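Local coordinates for protein AtGH3.15 acyl acid amido synthetase (Arabidopsis thaliana, PDB 6E1Q) that conjugates glutamine, and possibly cysteine, to the auxin precursor indole-3-butyric acid in an ATP-dependent reaction, and likewise modifies the herbicide 2,4-DB, at residues Glu529-Lys534 with Ile575-Ser580; Tyr481-Ser486 with Pro535-Glu540. All coordinates share one frame; numbering follows the deposited sequence.

Contact 1. Residues Glu529-Lys534 with Ile575-Ser580; sequences EIKVVK and ISEFLS
I530 and F578 face each other as a hydrogen-bonded pair of two antiparallel strands, 529-533 and 575-579, whose axes approach to 4.6 Å at 164°. The pair is closed by I530 N to F578 O and F578 N to I530 O, both 2.8 Å, and I575 N reaches V532 O at 2.7 Å in a straighter bond (167°).

On one face of the sheet E529, K531, E577 and L579 meet. K531 and E577 run side by side, K531 CG lying 3.4 Å from E577 CG, and bends at lysine chi3 and chi4 bring NZ alongside both carboxylates. Its salt bridges to E577 OE2 (3.8 Å) and E529 OE2 are long; the main partner of NZ is E571, and OE1 of E529 is held by H477. With its CG trans to the backbone nitrogen (chi1 176°) and the rest of the chain extended, E529 brings OE2 to 3.3 Å from E577 CG; nearer the backbone, its CB touches L579 CD2.

The other face is mostly apolar, S576 excepted, its OG against V532 CB. V532 CG2 touches the edge of the F578 ring at CE2 (4.0 Å), while I530 and F578 pack on M500 of helix 497-510. Branched I530 and V532 suit an extended, buried strand.

E529 OE2 and E577 OE2 come within 3.6 Å, and the lysine charge beside them, probably shared among the three acids, would partly offset their repulsion.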
loop_
_atom_site.group_PDB
_atom_site.type_symbol
_atom_site.label_atom_id
_atom_site.label_comp_id
_atom_site.label_asym_id
_atom_site.label_seq_id
_atom_site.Cartn_x
_atom_site.Cartn_y
_atom_site.Cartn_z
ATOM N N GLU A 529 20.448 17.249 -9.716
ATOM C CA GLU A 529 20.434 16.782 -11.091
ATOM C C GLU A 529 19.204 15.927 -11.321
ATOM O O GLU A 529 18.907 15.037 -10.521
ATOM C CB GLU A 529 21.694 15.971 -11.391
ATOM C CG GLU A 529 21.736 15.355 -12.769
ATOM C CD GLU A 529 23.113 14.771 -13.091
ATOM O OE1 GLU A 529 23.948 14.648 -12.164
ATOM O OE2 GLU A 529 23.358 14.442 -14.269
ATOM N N ILE A 530 18.496 16.185 -12.416
ATOM C CA ILE A 530 17.416 15.323 -12.865
ATOM C C ILE A 530 17.870 14.654 -14.149
ATOM O O ILE A 530 18.301 15.332 -15.096
ATOM C CB ILE A 530 16.097 16.087 -13.077
ATOM C CG1 ILE A 530 15.551 16.593 -11.740
ATOM C CG2 ILE A 530 15.073 15.184 -13.781
ATOM C CD1 ILE A 530 14.305 17.467 -11.871
ATOM N N LYS A 531 17.794 13.324 -14.170
ATOM C CA LYS A 531 18.090 12.533 -15.355
ATOM C C LYS A 531 16.783 11.936 -15.860
ATOM O O LYS A 531 16.066 11.268 -15.107
ATOM C CB LYS A 531 19.122 11.445 -15.054
ATOM C CG LYS A 531 20.486 11.991 -14.580
ATOM C CD LYS A 531 21.398 10.895 -14.009
ATOM C CE LYS A 531 22.801 10.982 -14.572
ATOM N NZ LYS A 531 23.872 10.811 -13.557
ATOM N N VAL A 532 16.448 12.228 -17.109
ATOM C CA VAL A 532 15.261 11.656 -17.729
ATOM C C VAL A 532 15.611 10.283 -18.285
ATOM O O VAL A 532 16.580 10.132 -19.036
ATOM C CB VAL A 532 14.726 12.589 -18.823
ATOM C CG1 VAL A 532 13.575 11.942 -19.563
ATOM C CG2 VAL A 532 14.285 13.901 -18.191
ATOM N N VAL A 533 14.840 9.272 -17.905
ATOM C CA VAL A 533 15.102 7.908 -18.354
ATOM C C VAL A 533 14.060 7.516 -19.388
ATOM O O VAL A 533 12.926 8.003 -19.374
ATOM C CB VAL A 533 15.136 6.912 -17.180
ATOM C CG1 VAL A 533 16.364 7.172 -16.333
ATOM C CG2 VAL A 533 13.867 7.048 -16.332
ATOM N N LYS A 534 14.469 6.643 -20.307
ATOM C CA LYS A 534 13.578 6.156 -21.352
ATOM C C LYS A 534 12.353 5.469 -20.744
ATOM O O LYS A 534 12.426 4.899 -19.649
ATOM C CB LYS A 534 14.328 5.180 -22.265
ATOM C CG LYS A 534 13.909 5.226 -23.735
ATOM C CD LYS A 534 14.464 4.053 -24.554
ATOM C CE LYS A 534 14.937 4.526 -25.939
ATOM N NZ LYS A 534 15.410 3.410 -26.798
ATOM N N ILE A 575 18.563 9.286 -20.701
ATOM C CA ILE A 575 18.619 10.035 -21.957
ATOM C C ILE A 575 19.346 11.355 -21.751
ATOM O O ILE A 575 20.462 11.574 -22.242
ATOM C CB ILE A 575 17.219 10.362 -22.507
ATOM C CG1 ILE A 575 16.331 9.143 -22.625
ATOM C CG2 ILE A 575 17.342 11.119 -23.842
ATOM C CD1 ILE A 575 14.909 9.554 -22.972
ATOM N N SER A 576 18.667 12.263 -21.067
ATOM C CA SER A 576 19.136 13.611 -20.848
ATOM C C SER A 576 19.359 13.815 -19.362
ATOM O O SER A 576 18.775 13.121 -18.520
ATOM C CB SER A 576 18.134 14.623 -21.399
ATOM O OG SER A 576 16.801 14.170 -21.237
ATOM N N GLU A 577 20.264 14.731 -19.060
ATOM C CA GLU A 577 20.563 15.146 -17.708
ATOM C C GLU A 577 20.382 16.648 -17.636
ATOM O O GLU A 577 20.634 17.362 -18.611
ATOM C CB GLU A 577 21.993 14.796 -17.300
ATOM C CG GLU A 577 22.261 13.331 -17.158
ATOM C CD GLU A 577 23.577 12.917 -17.754
ATOM O OE1 GLU A 577 23.758 13.097 -18.977
ATOM O OE2 GLU A 577 24.426 12.404 -16.994
ATOM N N PHE A 578 19.949 17.120 -16.475
ATOM C CA PHE A 578 19.748 18.542 -16.249
ATOM C C PHE A 578 20.192 18.860 -14.835
ATOM O O PHE A 578 20.026 18.040 -13.926
ATOM C CB PHE A 578 18.281 18.938 -16.461
ATOM C CG PHE A 578 17.735 18.531 -17.802
ATOM C CD1 PHE A 578 17.846 19.376 -18.896
ATOM C CD2 PHE A 578 17.133 17.297 -17.974
ATOM C CE1 PHE A 578 17.345 19.001 -20.133
ATOM C CE2 PHE A 578 16.633 16.916 -19.199
ATOM C CZ PHE A 578 16.741 17.770 -20.286
ATOM N N LEU A 579 20.769 20.036 -14.656
ATOM C CA LEU A 579 21.203 20.502 -13.353
ATOM C C LEU A 579 20.438 21.763 -12.987
ATOM O O LEU A 579 20.078 22.565 -13.859
ATOM C CB LEU A 579 22.703 20.799 -13.337
ATOM C CG LEU A 579 23.630 19.626 -13.632
ATOM C CD1 LEU A 579 25.035 20.130 -13.998
ATOM C CD2 LEU A 579 23.682 18.723 -12.432
ATOM N N SER A 580 20.202 21.943 -11.690
ATOM C CA SER A 580 19.669 23.214 -11.223
ATOM C C SER A 580 20.660 24.322 -11.551
ATOM O O SER A 580 21.864 24.166 -11.353
ATOM C CB SER A 580 19.405 23.160 -9.719
ATOM O OG SER A 580 19.078 24.445 -9.203
#

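Contact 2. Residues Tyr481-Ser486 with Pro535-Glu540; sequences YWELGS and PGAFDE
E483 and F538 lie alongside each other, pointing opposite ways, with the carboxylate plane turned 38° from the ring. OE1 lies in the ring plane at its edge, 3.2 Å from F538 CD2, where the weakly positive ring hydrogens suit an anion, while the aliphatic E483 CB packs 3.6 Å from F538 CD2.

With CG anti to the backbone N (chi1 -179°) and the chain extended, E483 carries its carboxylate across to the first turn of helix 537-547. F538 N meets E483 OE1 at 3.2 Å, nearly in line with the C-O bond; G536 N approaches E483 OE2 from above the carboxylate plane at 3.1 Å. A water donates to OE1 and accepts from D539 N. G536, the N-cap residue, has backbone angles that call for glycine. The negative charge thus lies at the positive end of the helix dipole, which would probably stabilise it. A glutamine here would probably lose that charge complementarity and leave either F538 N or G536 N without its acceptor.

F538 CZ approaches Y481 O at 3.7 Å. The ring also packs on D464 and T466 of strand 461-470, which places the helix start over that strand and 477-485, while Y481 leans on L570 of helix 564-571.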
loop_
_atom_site.group_PDB
_atom_site.type_symbol
_atom_site.label_atom_id
_atom_site.label_comp_id
_atom_site.label_asym_id
_atom_site.label_seq_id
_atom_site.Cartn_x
_atom_site.Cartn_y
_atom_site.Cartn_z
ATOM N N TYR A 481 15.893 10.406 -10.911
ATOM C CA TYR A 481 15.532 9.805 -12.196
ATOM C C TYR A 481 14.042 10.021 -12.466
ATOM O O TYR A 481 13.196 9.601 -11.674
ATOM C CB TYR A 481 15.856 8.306 -12.220
ATOM C CG TYR A 481 17.318 7.975 -11.984
ATOM C CD1 TYR A 481 18.229 7.954 -13.034
ATOM C CD2 TYR A 481 17.785 7.687 -10.703
ATOM C CE1 TYR A 481 19.581 7.657 -12.814
ATOM C CE2 TYR A 481 19.127 7.389 -10.473
ATOM C CZ TYR A 481 20.010 7.372 -11.532
ATOM O OH TYR A 481 21.321 7.075 -11.285
ATOM N N TRP A 482 13.724 10.629 -13.603
ATOM C CA TRP A 482 12.355 10.953 -13.990
ATOM C C TRP A 482 12.001 10.182 -15.256
ATOM O O TRP A 482 12.678 10.322 -16.279
ATOM C CB TRP A 482 12.195 12.460 -14.239
ATOM C CG TRP A 482 11.861 13.269 -13.010
ATOM C CD1 TRP A 482 12.014 12.889 -11.716
ATOM C CD2 TRP A 482 11.305 14.588 -12.980
ATOM N NE1 TRP A 482 11.595 13.891 -10.874
ATOM C CE2 TRP A 482 11.150 14.943 -11.624
ATOM C CE3 TRP A 482 10.925 15.501 -13.966
ATOM C CZ2 TRP A 482 10.624 16.168 -11.227
ATOM C CZ3 TRP A 482 10.398 16.727 -13.572
ATOM C CH2 TRP A 482 10.245 17.041 -12.216
ATOM N N GLU A 483 10.942 9.384 -15.199
ATOM C CA GLU A 483 10.393 8.782 -16.411
ATOM C C GLU A 483 9.168 9.583 -16.830
ATOM O O GLU A 483 8.188 9.657 -16.083
ATOM C CB GLU A 483 10.030 7.312 -16.214
ATOM C CG GLU A 483 9.475 6.700 -17.493
ATOM C CD GLU A 483 9.261 5.206 -17.403
ATOM O OE1 GLU A 483 10.073 4.522 -16.738
ATOM O OE2 GLU A 483 8.284 4.719 -18.018
ATOM N N LEU A 484 9.236 10.198 -18.008
ATOM C CA LEU A 484 8.195 11.086 -18.504
ATOM C C LEU A 484 7.326 10.392 -19.547
ATOM O O LEU A 484 7.793 9.519 -20.280
ATOM C CB LEU A 484 8.810 12.359 -19.109
ATOM C CG LEU A 484 9.639 13.205 -18.132
ATOM C CD1 LEU A 484 10.237 14.460 -18.790
ATOM C CD2 LEU A 484 8.819 13.571 -16.895
ATOM N N GLY A 485 6.047 10.814 -19.620
ATOM C CA GLY A 485 5.154 10.392 -20.683
ATOM C C GLY A 485 4.239 11.525 -21.124
ATOM O O GLY A 485 4.239 12.619 -20.540
ATOM N N SER A 486 3.455 11.247 -22.167
ATOM C CA SER A 486 2.522 12.228 -22.723
ATOM C C SER A 486 1.382 11.502 -23.432
ATOM O O SER A 486 1.346 10.273 -23.496
ATOM C CB SER A 486 3.233 13.177 -23.677
ATOM O OG SER A 486 3.256 12.651 -24.992
ATOM N N PRO A 535 11.207 5.522 -21.426
ATOM C CA PRO A 535 10.034 4.765 -20.971
ATOM C C PRO A 535 10.363 3.285 -20.783
ATOM O O PRO A 535 11.172 2.706 -21.515
ATOM C CB PRO A 535 9.022 4.967 -22.105
ATOM C CG PRO A 535 9.400 6.275 -22.716
ATOM C CD PRO A 535 10.895 6.403 -22.570
ATOM N N GLY A 536 9.721 2.673 -19.788
ATOM C CA GLY A 536 10.024 1.307 -19.411
ATOM C C GLY A 536 11.174 1.150 -18.442
ATOM O O GLY A 536 11.422 0.028 -17.976
ATOM N N ALA A 537 11.884 2.235 -18.118
ATOM C CA ALA A 537 12.990 2.148 -17.169
ATOM C C ALA A 537 12.535 1.588 -15.828
ATOM O O ALA A 537 13.260 0.820 -15.191
ATOM C CB ALA A 537 13.616 3.522 -16.958
ATOM N N PHE A 538 11.351 1.985 -15.366
ATOM C CA PHE A 538 10.946 1.610 -14.023
ATOM C C PHE A 538 10.307 0.227 -13.977
ATOM O O PHE A 538 10.264 -0.376 -12.902
ATOM C CB PHE A 538 10.028 2.687 -13.448
ATOM C CG PHE A 538 10.789 3.854 -12.910
ATOM C CD1 PHE A 538 11.285 3.826 -11.613
ATOM C CD2 PHE A 538 11.071 4.949 -13.715
ATOM C CE1 PHE A 538 12.031 4.889 -11.106
ATOM C CE2 PHE A 538 11.822 6.029 -13.222
ATOM C CZ PHE A 538 12.299 5.994 -11.911
ATOM N N ASP A 539 9.846 -0.297 -15.120
ATOM C CA ASP A 539 9.534 -1.724 -15.211
ATOM C C ASP A 539 10.795 -2.577 -15.224
ATOM O O ASP A 539 10.820 -3.650 -14.615
ATOM C CB ASP A 539 8.703 -2.018 -16.448
ATOM C CG ASP A 539 7.319 -1.493 -16.328
ATOM O OD1 ASP A 539 6.964 -1.055 -15.211
ATOM O OD2 ASP A 539 6.584 -1.539 -17.330
ATOM N N GLU A 540 11.849 -2.130 -15.914
ATOM C CA GLU A 540 13.120 -2.847 -15.834
ATOM C C GLU A 540 13.638 -2.864 -14.401
ATOM O O GLU A 540 14.123 -3.893 -13.916
ATOM C CB GLU A 540 14.163 -2.218 -16.770
ATOM C CG GLU A 540 15.550 -2.917 -16.704
ATOM C CD GLU A 540 16.587 -2.344 -17.692
ATOM O OE1 GLU A 540 16.235 -1.446 -18.480
ATOM O OE2 GLU A 540 17.757 -2.792 -17.682
HETATM O O HOH W 1 8.437 1.888 -16.696
#

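Overall arrangement
Both contacts belong to one four-stranded mixed sheet in the C-terminal part of the enzyme, away from the ATP and substrate sites. Strand 529-533 is flanked by 574-579, its partner in contact 1, and by 477-485, the strand of contact 2, to which it runs parallel and to which K531 and V533 are probably hydrogen-bonded through W482. After a short turn its chain enters the helix of contact 2. Each contact is partly buried, but contact 1 reaches the outermost strand, with exposed E577 and I575, whereas contact 2 places a helix start against inner strand 477-485. Backbone pairing dominates contact 1, where charged side chains counter one another; in contact 2 a single carboxylate is met by backbone N-H groups.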